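Local coordinates for protein AlyQ (Persicobacter sp. CCB-QB2, PDB 5XNR) that probably cleaves alginate by beta-elimination in its lyase domain, joined to a CBM32 carbohydrate-binding module that may bind polysaccharide, at residues K239-Q244 / G300-V305; I74-D79 / T106-I111; C158-I163 / L215-E220; I265-V270 / S281-K286. One frame throughout, in Å; residues are numbered along the deposited sequence.

Contact 1 of 4, residues K239-Q244 / G300-V305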
loop_
_atom_site.group_PDB
_atom_site.type_symbol
_atom_site.label_atom_id
_atom_site.label_comp_id
_atom_site.label_asym_id
_atom_site.label_seq_id
_atom_site.Cartn_x
_atom_site.Cartn_y
_atom_site.Cartn_z
ATOM N N LYS A 239 -9.679 3.491 -5.395
ATOM C CA LYS A 239 -8.859 2.686 -4.484
ATOM C C LYS A 239 -7.479 3.321 -4.389
ATOM O O LYS A 239 -6.773 3.379 -5.385
ATOM C CB LYS A 239 -8.679 1.244 -4.974
ATOM C CG LYS A 239 -7.707 0.396 -4.153
ATOM C CD LYS A 239 -7.450 -0.998 -4.712
ATOM C CE LYS A 239 -8.205 -2.095 -3.997
ATOM N NZ LYS A 239 -7.977 -3.419 -4.632
ATOM N N GLN A 240 -7.094 3.734 -3.188
ATOM C CA GLN A 240 -5.903 4.546 -3.017
ATOM C C GLN A 240 -5.354 4.429 -1.594
ATOM O O GLN A 240 -6.033 3.946 -0.685
ATOM C CB GLN A 240 -6.257 6.010 -3.243
ATOM C CG GLN A 240 -7.208 6.605 -2.205
ATOM C CD GLN A 240 -7.681 7.986 -2.607
ATOM O OE1 GLN A 240 -7.270 8.543 -3.619
ATOM N NE2 GLN A 240 -8.581 8.540 -1.826
ATOM N N ALA A 241 -4.130 4.905 -1.412
ATOM C CA ALA A 241 -3.593 5.110 -0.066
ATOM C C ALA A 241 -2.979 6.504 -0.002
ATOM O O ALA A 241 -2.379 6.977 -0.966
ATOM C CB ALA A 241 -2.577 4.052 0.272
ATOM N N ILE A 242 -3.196 7.184 1.108
ATOM C CA ILE A 242 -2.486 8.415 1.318
ATOM C C ILE A 242 -1.214 8.021 2.046
ATOM O O ILE A 242 -1.303 7.440 3.134
ATOM C CB ILE A 242 -3.309 9.434 2.121
ATOM C CG1 ILE A 242 -4.636 9.783 1.440
ATOM C CG2 ILE A 242 -2.460 10.659 2.398
ATOM C CD1 ILE A 242 -5.661 10.410 2.377
ATOM N N THR A 243 -0.075 8.314 1.434
ATOM C CA THR A 243 1.196 7.765 1.897
ATOM C C THR A 243 2.083 8.822 2.562
ATOM O O THR A 243 3.020 8.457 3.263
ATOM C CB THR A 243 1.959 7.137 0.727
ATOM O OG1 THR A 243 1.900 8.051 -0.369
ATOM C CG2 THR A 243 1.386 5.798 0.332
ATOM N N GLN A 244 1.853 10.104 2.347
ATOM C CA GLN A 244 2.725 11.105 2.990
ATOM C C GLN A 244 1.968 12.418 3.162
ATOM O O GLN A 244 1.153 12.756 2.322
ATOM C CB GLN A 244 3.988 11.341 2.158
ATOM C CG GLN A 244 5.074 12.156 2.864
ATOM C CD GLN A 244 5.948 11.306 3.755
ATOM O OE1 GLN A 244 5.524 10.836 4.807
ATOM N NE2 GLN A 244 7.179 11.091 3.332
ATOM N N GLY A 300 -0.463 5.057 4.500
ATOM C CA GLY A 300 -0.117 3.900 3.667
ATOM C C GLY A 300 -1.163 2.796 3.720
ATOM O O GLY A 300 -0.968 1.731 3.118
ATOM N N THR A 301 -2.274 3.040 4.429
ATOM C CA THR A 301 -3.365 2.096 4.488
ATOM C C THR A 301 -4.175 2.274 3.200
ATOM O O THR A 301 -4.650 3.362 2.910
ATOM C CB THR A 301 -4.193 2.251 5.779
ATOM O OG1 THR A 301 -3.318 2.118 6.903
ATOM C CG2 THR A 301 -5.307 1.230 5.899
ATOM N N VAL A 302 -4.282 1.196 2.437
ATOM C CA VAL A 302 -5.003 1.210 1.181
ATOM C C VAL A 302 -6.489 1.199 1.507
ATOM O O VAL A 302 -6.922 0.327 2.272
ATOM C CB VAL A 302 -4.654 -0.002 0.312
ATOM C CG1 VAL A 302 -5.452 -0.035 -0.973
ATOM C CG2 VAL A 302 -3.173 -0.049 0.018
ATOM N N HIS A 303 -7.233 2.167 0.967
ATOM C CA HIS A 303 -8.676 2.179 1.189
ATOM C C HIS A 303 -9.412 2.261 -0.145
ATOM O O HIS A 303 -8.779 2.398 -1.184
ATOM C CB HIS A 303 -9.108 3.305 2.117
ATOM C CG HIS A 303 -8.848 4.680 1.605
ATOM N ND1 HIS A 303 -7.821 5.453 2.080
ATOM C CD2 HIS A 303 -9.508 5.447 0.711
ATOM C CE1 HIS A 303 -7.854 6.635 1.503
ATOM N NE2 HIS A 303 -8.877 6.659 0.660
ATOM N N GLU A 304 -10.738 2.132 -0.061
ATOM C CA GLU A 304 -11.652 2.372 -1.184
ATOM C C GLU A 304 -12.711 3.386 -0.743
ATOM O O GLU A 304 -13.182 3.351 0.393
ATOM C CB GLU A 304 -12.353 1.088 -1.632
ATOM C CG GLU A 304 -11.424 -0.010 -2.116
ATOM C CD GLU A 304 -12.150 -1.320 -2.322
ATOM O OE1 GLU A 304 -12.274 -2.074 -1.339
ATOM O OE2 GLU A 304 -12.634 -1.555 -3.464
ATOM N N VAL A 305 -13.079 4.275 -1.652
ATOM C CA VAL A 305 -14.050 5.322 -1.371
ATOM C C VAL A 305 -14.953 5.483 -2.593
ATOM O O VAL A 305 -14.484 5.367 -3.711
ATOM C CB VAL A 305 -13.356 6.650 -1.035
ATOM C CG1 VAL A 305 -12.433 7.103 -2.148
ATOM C CG2 VAL A 305 -14.363 7.733 -0.697
#
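Gln240 and His303 run side by side on the same face of the sheet, their ends pointing the same way, with the amide and the imidazole planes 84° apart. Gln240 NE2 donates to His303 NE2 at 3.1 Å; the acceptor lies in the amide plane, whereas the donor sits 26° out of the ring plane. His303 CG lies between the backbone N and the carbonyl carbon (chi1 63°), and Gln240 takes the same first torsion, which keeps the two chains alongside. The backbones of the same residues pair doubly, His303 N to Gln240 O at 2.7 Å and Gln240 N to His303 O at 2.9 Å, and Gln240 O also lies over one face of the imidazole. On the other face of the sheet the Lys239 side chain crosses that of Val302 at a slant, Lys239 CG 3.9 Å from Val302 CG1, while Lys239 NZ goes on to a salt bridge with Glu143. Gly300 N closes the far end on Ile242 O at 2.9 Å; at the backbone angles of Gly300 a CB would be jammed against the preceding carbonyl oxygen, which calls for glycine. Met271 packs on both Gln240 and His303. Strands 233-244 and 302-310 thus pair side by side in one antiparallel sheet of the lyase jelly roll.

Contact 2 of 4, residues I74-D79 / T106-I111; sequences ISLGSD and TTARYI
A classic beta bulge joins strand 70-77 to the start of strand 110-118 in the beta-sandwich of the F5/8 type C (CBM32) domain: Arg109 and Tyr110 both face Gly77. Gly77 O accepts from Tyr110 N at 2.8 Å, nearly along the C=O axis, and from Arg109 N at 3.1 Å, the latter 61° out of the carbonyl plane. Gly77 N returns a bond to Tyr110 O. At the backbone angles of Gly77 a CB would be jammed against the preceding carbonyl. Beside the bulge, Leu76 lies along Ile111, its CD1 3.7 Å from Ile111 CG1, while its CG meets Ala108 CB at 3.7 Å just before the chain turns its corner at Arg109. Replacing Leu76 by an alanine would probably open a gap between Ile111 and Ala108, leaving both with less to pack on. On the other face, Tyr110 CG is anti to the carbonyl carbon, beside the backbone N (chi1 -66°), and the ring turns its edge to Ser78 O, 3.3 Å from Tyr110 CD2; its hydroxyl stands over the centre of the Arg109 guanidinium, whose NE pairs with Asp48. Val55 and Val58 of strand 52-62 continue the apolar side beneath Leu76 and Ile111. The contact therefore splits its chemistry: a doubly used carbonyl fixes the bulge, aliphatic chains fill the sandwich interior, and the Tyr110 ring lies on the opposite face, with the Arg109 guanidinium beside its hydroxyl.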
loop_
_atom_site.group_PDB
_atom_site.type_symbol
_atom_site.label_atom_id
_atom_site.label_comp_id
_atom_site.label_asym_id
_atom_site.label_seq_id
_atom_site.Cartn_x
_atom_site.Cartn_y
_atom_site.Cartn_z
ATOM N N ILE A 74 21.079 -22.900 2.584
ATOM C CA ILE A 74 19.641 -23.006 2.516
ATOM C C ILE A 74 19.236 -23.176 1.054
ATOM O O ILE A 74 19.764 -22.497 0.186
ATOM C CB ILE A 74 18.993 -21.756 3.121
ATOM C CG1 ILE A 74 19.449 -21.527 4.566
ATOM C CG2 ILE A 74 17.478 -21.828 2.972
ATOM C CD1 ILE A 74 19.118 -20.161 5.115
ATOM N N SER A 75 18.284 -24.063 0.817
ATOM C CA SER A 75 17.775 -24.280 -0.515
ATOM C C SER A 75 16.236 -24.434 -0.483
ATOM O O SER A 75 15.650 -24.923 0.484
ATOM C CB SER A 75 18.498 -25.453 -1.162
ATOM O OG SER A 75 18.141 -26.693 -0.560
ATOM N N LEU A 76 15.589 -24.002 -1.567
ATOM C CA LEU A 76 14.145 -23.768 -1.611
ATOM C C LEU A 76 13.569 -24.338 -2.895
ATOM O O LEU A 76 14.259 -24.409 -3.895
ATOM C CB LEU A 76 13.882 -22.261 -1.615
ATOM C CG LEU A 76 13.508 -21.661 -0.269
ATOM C CD1 LEU A 76 14.648 -21.835 0.722
ATOM C CD2 LEU A 76 13.144 -20.199 -0.423
ATOM N N GLY A 77 12.290 -24.673 -2.851
ATOM C CA GLY A 77 11.530 -24.973 -4.061
ATOM C C GLY A 77 10.273 -25.771 -3.766
ATOM O O GLY A 77 9.944 -26.016 -2.610
ATOM N N SER A 78 9.618 -26.242 -4.824
ATOM C CA SER A 78 8.293 -26.849 -4.728
ATOM C C SER A 78 8.387 -28.378 -4.598
ATOM O O SER A 78 7.498 -29.023 -4.061
ATOM C CB SER A 78 7.496 -26.445 -5.925
ATOM O OG SER A 78 8.331 -26.475 -7.076
ATOM N N ASP A 79 9.455 -28.963 -5.111
ATOM C CA ASP A 79 9.677 -30.393 -4.979
ATOM C C ASP A 79 11.027 -30.554 -4.256
ATOM O O ASP A 79 11.925 -29.739 -4.472
ATOM C CB ASP A 79 9.576 -31.071 -6.354
ATOM C CG ASP A 79 10.161 -32.475 -6.410
ATOM O OD1 ASP A 79 11.400 -32.603 -6.313
ATOM O OD2 ASP A 79 9.378 -33.442 -6.527
ATOM N N THR A 106 11.688 -15.798 -3.063
ATOM C CA THR A 106 11.515 -16.944 -3.970
ATOM C C THR A 106 10.255 -17.728 -3.557
ATOM O O THR A 106 9.961 -17.863 -2.360
ATOM C CB THR A 106 12.746 -17.870 -3.951
ATOM O OG1 THR A 106 13.948 -17.107 -3.799
ATOM C CG2 THR A 106 12.848 -18.728 -5.197
ATOM N N THR A 107 9.519 -18.244 -4.544
ATOM C CA THR A 107 8.383 -19.148 -4.312
ATOM C C THR A 107 8.912 -20.517 -3.877
ATOM O O THR A 107 9.779 -21.077 -4.560
ATOM C CB THR A 107 7.533 -19.363 -5.575
ATOM O OG1 THR A 107 6.944 -18.123 -5.967
ATOM C CG2 THR A 107 6.434 -20.388 -5.393
ATOM N N ALA A 108 8.361 -21.063 -2.786
ATOM C CA ALA A 108 8.766 -22.380 -2.294
ATOM C C ALA A 108 7.695 -22.983 -1.387
ATOM O O ALA A 108 7.021 -22.271 -0.648
ATOM C CB ALA A 108 10.072 -22.271 -1.543
ATOM N N ARG A 109 7.584 -24.309 -1.440
ATOM C CA ARG A 109 6.857 -25.071 -0.444
ATOM C C ARG A 109 7.843 -25.699 0.548
ATOM O O ARG A 109 7.547 -25.796 1.744
ATOM C CB ARG A 109 6.018 -26.170 -1.101
ATOM C CG ARG A 109 5.292 -27.054 -0.098
ATOM C CD ARG A 109 4.486 -28.181 -0.726
ATOM N NE ARG A 109 4.047 -29.132 0.289
ATOM C CZ ARG A 109 3.395 -30.261 0.047
ATOM N NH1 ARG A 109 3.107 -31.073 1.042
ATOM N NH2 ARG A 109 3.024 -30.579 -1.177
ATOM N N TYR A 110 8.981 -26.166 0.039
ATOM C CA TYR A 110 9.957 -26.841 0.870
ATOM C C TYR A 110 11.184 -25.951 1.068
ATOM O O TYR A 110 11.641 -25.279 0.140
ATOM C CB TYR A 110 10.351 -28.177 0.242
ATOM C CG TYR A 110 9.257 -29.212 0.180
ATOM C CD1 TYR A 110 9.015 -30.072 1.241
ATOM C CD2 TYR A 110 8.519 -29.395 -0.975
ATOM C CE1 TYR A 110 8.037 -31.058 1.174
ATOM C CE2 TYR A 110 7.552 -30.383 -1.069
ATOM C CZ TYR A 110 7.298 -31.211 0.011
ATOM O OH TYR A 110 6.339 -32.175 -0.090
ATOM N N ILE A 111 11.679 -25.944 2.305
ATOM C CA ILE A 111 12.914 -25.239 2.691
ATOM C C ILE A 111 13.821 -26.259 3.370
ATOM O O ILE A 111 13.370 -26.965 4.270
ATOM C CB ILE A 111 12.646 -24.069 3.643
ATOM C CG1 ILE A 111 11.906 -22.916 2.964
ATOM C CG2 ILE A 111 13.945 -23.602 4.270
ATOM C CD1 ILE A 111 10.446 -23.177 2.719
#

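Contact 3 of 4, residues C158-I163 / L215-E220; sequences CNQWKI and LRERKE
Water 1 is gripped by three groups, accepting from Gln160 NE2 and donating to Glu217 OE2 and Arg218 O, each at 2.7 Å, tying the segments together just beyond their paired strands. The Gln160 chain runs extended, its CG anti to the backbone N (chi1 -177°), which lays the amide alongside Glu220, with Gln160 NE2 3.7 Å from Glu220 CG. Glu217 OE2 has a second partner in His391. Arg218 N donates to Gln160 O at 2.8 Å, from well above the carbonyl plane. Strands 161-164 and 211-217 then pair antiparallel within the large sheet of the alginate lyase jelly roll, Arg216 N reaching Lys162 O at 2.8 Å and Lys162 N returning to Arg216 O. Trp161 lies between its neighbours: Leu215 CD1 stands 4.1 Å above one face, and Glu217 CG and Gln160 CG lie over the opposite face. The six-membered ring of Trp161 lies against the backbone of 215-217, CE3 3.2 Å from Glu217 N, and also meets Leu215 CB; Tyr387 meets the indole nearly at right angles. An alanine in place of Trp161 is likely to open a gap between Leu215 and Glu217 and leave Tyr387 without its aromatic partner. Beyond the indole, Ile163 CB packs on Leu215 CD2 at 4.0 Å.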
loop_
_atom_site.group_PDB
_atom_site.type_symbol
_atom_site.label_atom_id
_atom_site.label_comp_id
_atom_site.label_asym_id
_atom_site.label_seq_id
_atom_site.Cartn_x
_atom_site.Cartn_y
_atom_site.Cartn_z
ATOM N N CYS A 158 -7.544 7.374 -20.922
ATOM C CA CYS A 158 -6.499 8.375 -20.675
ATOM C C CYS A 158 -6.901 9.769 -21.225
ATOM O O CYS A 158 -6.334 10.816 -20.820
ATOM C CB CYS A 158 -5.136 7.882 -21.171
ATOM S SG CYS A 158 -5.034 7.318 -22.897
ATOM N N ASN A 159 -7.917 9.808 -22.084
ATOM C CA ASN A 159 -8.463 11.043 -22.628
ATOM C C ASN A 159 -9.308 11.807 -21.586
ATOM O O ASN A 159 -9.400 13.051 -21.661
ATOM C CB ASN A 159 -9.364 10.757 -23.835
ATOM C CG ASN A 159 -8.626 10.166 -25.020
ATOM O OD1 ASN A 159 -7.524 10.600 -25.344
ATOM N ND2 ASN A 159 -9.235 9.201 -25.688
ATOM N N GLN A 160 -9.895 11.076 -20.616
ATOM C CA GLN A 160 -11.028 11.544 -19.770
ATOM C C GLN A 160 -10.521 12.409 -18.604
ATOM O O GLN A 160 -11.307 12.868 -17.808
ATOM C CB GLN A 160 -11.838 10.333 -19.281
ATOM C CG GLN A 160 -13.075 10.657 -18.462
ATOM C CD GLN A 160 -14.078 9.535 -18.317
ATOM O OE1 GLN A 160 -13.788 8.359 -18.500
ATOM N NE2 GLN A 160 -15.288 9.892 -17.932
ATOM N N TRP A 161 -9.224 12.662 -18.516
ATOM C CA TRP A 161 -8.673 13.513 -17.469
ATOM C C TRP A 161 -7.578 14.417 -18.052
ATOM O O TRP A 161 -6.999 14.151 -19.122
ATOM C CB TRP A 161 -8.137 12.643 -16.325
ATOM C CG TRP A 161 -9.154 11.684 -15.797
ATOM C CD1 TRP A 161 -9.423 10.421 -16.249
ATOM C CD2 TRP A 161 -10.103 11.938 -14.752
ATOM N NE1 TRP A 161 -10.450 9.862 -15.538
ATOM C CE2 TRP A 161 -10.884 10.771 -14.611
ATOM C CE3 TRP A 161 -10.355 13.028 -13.924
ATOM C CZ2 TRP A 161 -11.896 10.671 -13.667
ATOM C CZ3 TRP A 161 -11.351 12.925 -12.986
ATOM C CH2 TRP A 161 -12.116 11.767 -12.869
ATOM N N LYS A 162 -7.344 15.501 -17.332
ATOM C CA LYS A 162 -6.148 16.319 -17.444
ATOM C C LYS A 162 -5.518 16.401 -16.057
ATOM O O LYS A 162 -6.217 16.270 -15.065
ATOM C CB LYS A 162 -6.469 17.738 -17.919
ATOM C CG LYS A 162 -7.227 18.588 -16.907
ATOM C CD LYS A 162 -7.641 19.945 -17.419
ATOM C CE LYS A 162 -6.936 21.093 -16.739
ATOM N NZ LYS A 162 -7.692 22.347 -16.959
ATOM N N ILE A 163 -4.220 16.653 -16.012
ATOM C CA ILE A 163 -3.507 16.797 -14.754
ATOM C C ILE A 163 -3.033 18.248 -14.574
ATOM O O ILE A 163 -2.736 18.973 -15.548
ATOM C CB ILE A 163 -2.332 15.811 -14.687
ATOM C CG1 ILE A 163 -1.905 15.565 -13.244
ATOM C CG2 ILE A 163 -1.154 16.268 -15.545
ATOM C CD1 ILE A 163 -1.121 14.279 -13.063
ATOM N N LEU A 215 -5.921 15.019 -10.998
ATOM C CA LEU A 215 -6.698 14.918 -12.266
ATOM C C LEU A 215 -7.995 15.730 -12.185
ATOM O O LEU A 215 -8.647 15.707 -11.175
ATOM C CB LEU A 215 -7.050 13.455 -12.536
ATOM C CG LEU A 215 -5.863 12.504 -12.679
ATOM C CD1 LEU A 215 -6.334 11.053 -12.790
ATOM C CD2 LEU A 215 -5.004 12.890 -13.881
ATOM N N ARG A 216 -8.353 16.438 -13.257
ATOM C CA ARG A 216 -9.658 17.067 -13.357
ATOM C C ARG A 216 -10.459 16.347 -14.463
ATOM O O ARG A 216 -9.987 16.115 -15.581
ATOM C CB ARG A 216 -9.480 18.569 -13.608
ATOM C CG ARG A 216 -10.765 19.391 -13.556
ATOM C CD ARG A 216 -11.204 19.976 -14.893
ATOM N NE ARG A 216 -12.201 21.053 -14.823
ATOM C CZ ARG A 216 -13.495 20.925 -15.128
ATOM N NH1 ARG A 216 -14.043 19.751 -15.429
ATOM N NH2 ARG A 216 -14.243 22.003 -15.137
ATOM N N GLU A 217 -11.679 15.977 -14.145
ATOM C CA GLU A 217 -12.543 15.268 -15.100
ATOM C C GLU A 217 -12.666 16.052 -16.416
ATOM O O GLU A 217 -12.708 17.275 -16.417
ATOM C CB GLU A 217 -13.916 15.064 -14.475
ATOM C CG GLU A 217 -14.734 14.028 -15.193
ATOM C CD GLU A 217 -16.065 13.710 -14.533
ATOM O OE1 GLU A 217 -16.382 14.286 -13.448
ATOM O OE2 GLU A 217 -16.775 12.874 -15.114
ATOM N N ARG A 218 -12.707 15.309 -17.514
ATOM C CA ARG A 218 -12.900 15.838 -18.852
ATOM C C ARG A 218 -13.984 15.037 -19.577
ATOM O O ARG A 218 -14.373 13.960 -19.105
ATOM C CB ARG A 218 -11.624 15.696 -19.684
ATOM C CG ARG A 218 -10.448 16.497 -19.160
ATOM C CD ARG A 218 -9.720 17.144 -20.316
ATOM N NE ARG A 218 -10.180 18.482 -20.626
ATOM C CZ ARG A 218 -9.673 19.242 -21.579
ATOM N NH1 ARG A 218 -9.842 20.550 -21.518
ATOM N NH2 ARG A 218 -8.983 18.700 -22.563
ATOM N N LYS A 219 -14.390 15.519 -20.751
ATOM C CA LYS A 219 -15.211 14.707 -21.637
ATOM C C LYS A 219 -14.433 13.455 -22.023
ATOM O O LYS A 219 -13.205 13.437 -21.948
ATOM C CB LYS A 219 -15.591 15.489 -22.889
ATOM C CG LYS A 219 -16.364 16.766 -22.599
ATOM C CD LYS A 219 -17.184 17.262 -23.762
ATOM C CE LYS A 219 -18.012 18.472 -23.392
ATOM N NZ LYS A 219 -18.485 19.168 -24.606
ATOM N N GLU A 220 -15.141 12.415 -22.434
ATOM C CA GLU A 220 -14.509 11.094 -22.650
ATOM C C GLU A 220 -13.604 11.079 -23.892
ATOM O O GLU A 220 -12.804 10.167 -24.040
ATOM C CB GLU A 220 -15.575 10.005 -22.772
ATOM C CG GLU A 220 -16.314 9.735 -21.468
ATOM C CD GLU A 220 -17.373 8.643 -21.518
ATOM O OE1 GLU A 220 -17.051 7.514 -21.088
ATOM O OE2 GLU A 220 -18.517 8.916 -21.999
HETATM O O HOH W 1 -16.202 12.463 -17.716
HETATM O O HOH W 2 -14.732 6.296 -21.040
#

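Contact 4 of 4, residues I265-V270 / S281-K286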
loop_
_atom_site.group_PDB
_atom_site.type_symbol
_atom_site.label_atom_id
_atom_site.label_comp_id
_atom_site.label_asym_id
_atom_site.label_seq_id
_atom_site.Cartn_x
_atom_site.Cartn_y
_atom_site.Cartn_z
ATOM N N ILE A 265 -20.908 26.818 -3.704
ATOM C CA ILE A 265 -20.764 25.384 -3.758
ATOM C C ILE A 265 -19.273 25.037 -3.654
ATOM O O ILE A 265 -18.842 24.437 -2.670
ATOM C CB ILE A 265 -21.413 24.842 -5.045
ATOM C CG1 ILE A 265 -22.895 25.220 -5.132
ATOM C CG2 ILE A 265 -21.213 23.339 -5.168
ATOM C CD1 ILE A 265 -23.797 24.443 -4.181
ATOM N N ASP A 266 -18.490 25.449 -4.646
ATOM C CA ASP A 266 -17.034 25.214 -4.677
ATOM C C ASP A 266 -16.755 23.708 -4.496
ATOM O O ASP A 266 -17.333 22.868 -5.200
ATOM C CB ASP A 266 -16.326 26.123 -3.662
ATOM C CG ASP A 266 -14.826 26.338 -3.893
ATOM O OD1 ASP A 266 -14.349 26.116 -5.037
ATOM O OD2 ASP A 266 -14.133 26.750 -2.919
ATOM N N ASP A 267 -15.876 23.367 -3.554
ATOM C CA ASP A 267 -15.472 21.982 -3.292
ATOM C C ASP A 267 -16.558 21.341 -2.419
ATOM O O ASP A 267 -16.401 21.159 -1.225
ATOM C CB ASP A 267 -14.043 21.924 -2.708
ATOM C CG ASP A 267 -13.791 22.766 -1.453
ATOM O OD1 ASP A 267 -14.294 23.905 -1.395
ATOM O OD2 ASP A 267 -13.085 22.283 -0.538
ATOM N N ALA A 268 -17.644 20.972 -3.073
ATOM C CA ALA A 268 -18.899 20.544 -2.450
ATOM C C ALA A 268 -18.671 19.350 -1.521
ATOM O O ALA A 268 -19.282 19.253 -0.457
ATOM C CB ALA A 268 -19.908 20.192 -3.535
ATOM N N MET A 269 -17.813 18.434 -1.949
ATOM C CA MET A 269 -17.621 17.206 -1.204
ATOM C C MET A 269 -16.229 16.645 -1.502
ATOM O O MET A 269 -15.965 16.270 -2.647
ATOM C CB MET A 269 -18.683 16.171 -1.580
ATOM C CG MET A 269 -18.626 14.924 -0.717
ATOM S SD MET A 269 -19.989 13.793 -1.064
ATOM C CE MET A 269 -19.573 12.372 -0.054
ATOM N N VAL A 270 -15.364 16.603 -0.476
ATOM C CA VAL A 270 -13.980 16.143 -0.633
ATOM C C VAL A 270 -13.649 15.233 0.537
ATOM O O VAL A 270 -14.260 15.337 1.551
ATOM C CB VAL A 270 -12.950 17.285 -0.735
ATOM C CG1 VAL A 270 -13.419 18.380 -1.678
ATOM C CG2 VAL A 270 -12.587 17.880 0.614
ATOM N N SER A 281 -15.341 16.771 3.812
ATOM C CA SER A 281 -15.543 18.207 4.061
ATOM C C SER A 281 -16.339 18.837 2.921
ATOM O O SER A 281 -16.072 18.571 1.753
ATOM C CB SER A 281 -14.235 18.942 4.230
ATOM O OG SER A 281 -14.461 20.200 4.846
ATOM N N PHE A 282 -17.250 19.727 3.286
ATOM C CA PHE A 282 -18.248 20.204 2.364
ATOM C C PHE A 282 -18.105 21.724 2.240
ATOM O O PHE A 282 -18.659 22.444 3.037
ATOM C CB PHE A 282 -19.626 19.735 2.838
ATOM C CG PHE A 282 -19.731 18.256 3.127
ATOM C CD1 PHE A 282 -19.419 17.745 4.379
ATOM C CD2 PHE A 282 -20.162 17.364 2.154
ATOM C CE1 PHE A 282 -19.517 16.380 4.635
ATOM C CE2 PHE A 282 -20.267 16.000 2.410
ATOM C CZ PHE A 282 -19.944 15.505 3.652
ATOM N N ASN A 283 -17.347 22.185 1.237
ATOM C CA ASN A 283 -16.954 23.596 1.052
ATOM C C ASN A 283 -16.313 24.112 2.348
ATOM O O ASN A 283 -16.599 25.231 2.829
ATOM C CB ASN A 283 -18.116 24.467 0.557
ATOM C CG ASN A 283 -17.710 25.811 -0.028
ATOM O OD1 ASN A 283 -16.530 26.157 -0.079
ATOM N ND2 ASN A 283 -18.693 26.587 -0.463
ATOM N N GLY A 284 -15.407 23.304 2.895
ATOM C CA GLY A 284 -14.647 23.692 4.081
ATOM C C GLY A 284 -15.562 24.137 5.211
ATOM O O GLY A 284 -15.292 25.147 5.840
ATOM N N GLY A 285 -16.661 23.410 5.423
ATOM C CA GLY A 285 -17.534 23.647 6.560
ATOM C C GLY A 285 -18.686 24.611 6.277
ATOM O O GLY A 285 -19.516 24.820 7.158
ATOM N N LYS A 286 -18.781 25.170 5.074
ATOM C CA LYS A 286 -19.752 26.223 4.801
ATOM C C LYS A 286 -21.103 25.633 4.389
ATOM O O LYS A 286 -22.112 26.307 4.524
ATOM C CB LYS A 286 -19.243 27.156 3.699
ATOM C CG LYS A 286 -18.038 28.006 4.083
ATOM C CD LYS A 286 -17.749 29.169 3.129
ATOM C CE LYS A 286 -16.272 29.508 3.031
ATOM N NZ LYS A 286 -16.054 30.956 2.803
HETATM O O HOH W 3 -13.928 26.205 -0.066
#
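Asn283 N donates to Asp267 O at 2.8 Å, the donor lying 38° out of the carbonyl plane, and the two side chains cross at about a right angle. Their oxygens, Asn283 OD1 and Asp267 OD1, are both acceptors, and water 3 sits between them at 2.6 Å from the former and 2.7 Å from the latter. Asp266 CB also packs on Asn283 OD1, its carboxylate turned 80° from the amide. Met269 lies beside Phe282; with CG anti to the backbone N (chi1 -173°) and the rest extended, Met269 CG comes 3.7 Å from Phe282 CE2, and its sulfur makes an oblique Met-aromatic contact. Ala268 O meets the edge of the same ring and takes a CA-H...O contact from Phe282 CA at 3.2 Å. Val270 and Ser281 pair through two backbone bonds, Ser281 N to Val270 O being 2.9 Å. In the next shell, His258 holds Asp266, Asp290 holds Ser281 OG, and Leu316 covers Met269. An inverse gamma turn centred on Asp267 shapes one side, a type I' turn from Asn283 to Lys286 the other. The arrangement belongs to an antiparallel hairpin, strands 269-274 and 277-281, at its open end, where the strands pass into loops.

How the contacts relate
Contact 2 stands apart in the F5/8 type C range, its centre about 33 Å or more from the centres of the others, whereas contacts 1, 3 and 4 share the lyase range. Contacts 3 and 4 reach the same ten-stranded sheet, with centres about 22 Å apart, while contact 1 lies in the seven-stranded one, closest to the middle of the chain; along the sequence, contact 4 is nested inside the loop that contact 1 closes. Contacts 3 and 4 are largely buried yet hold bridging waters where strands give way to loops. Contacts 1 and 2 are only partly buried: one relies on a side-chain amide-imidazole bond, the other on a bulge and aliphatic packing.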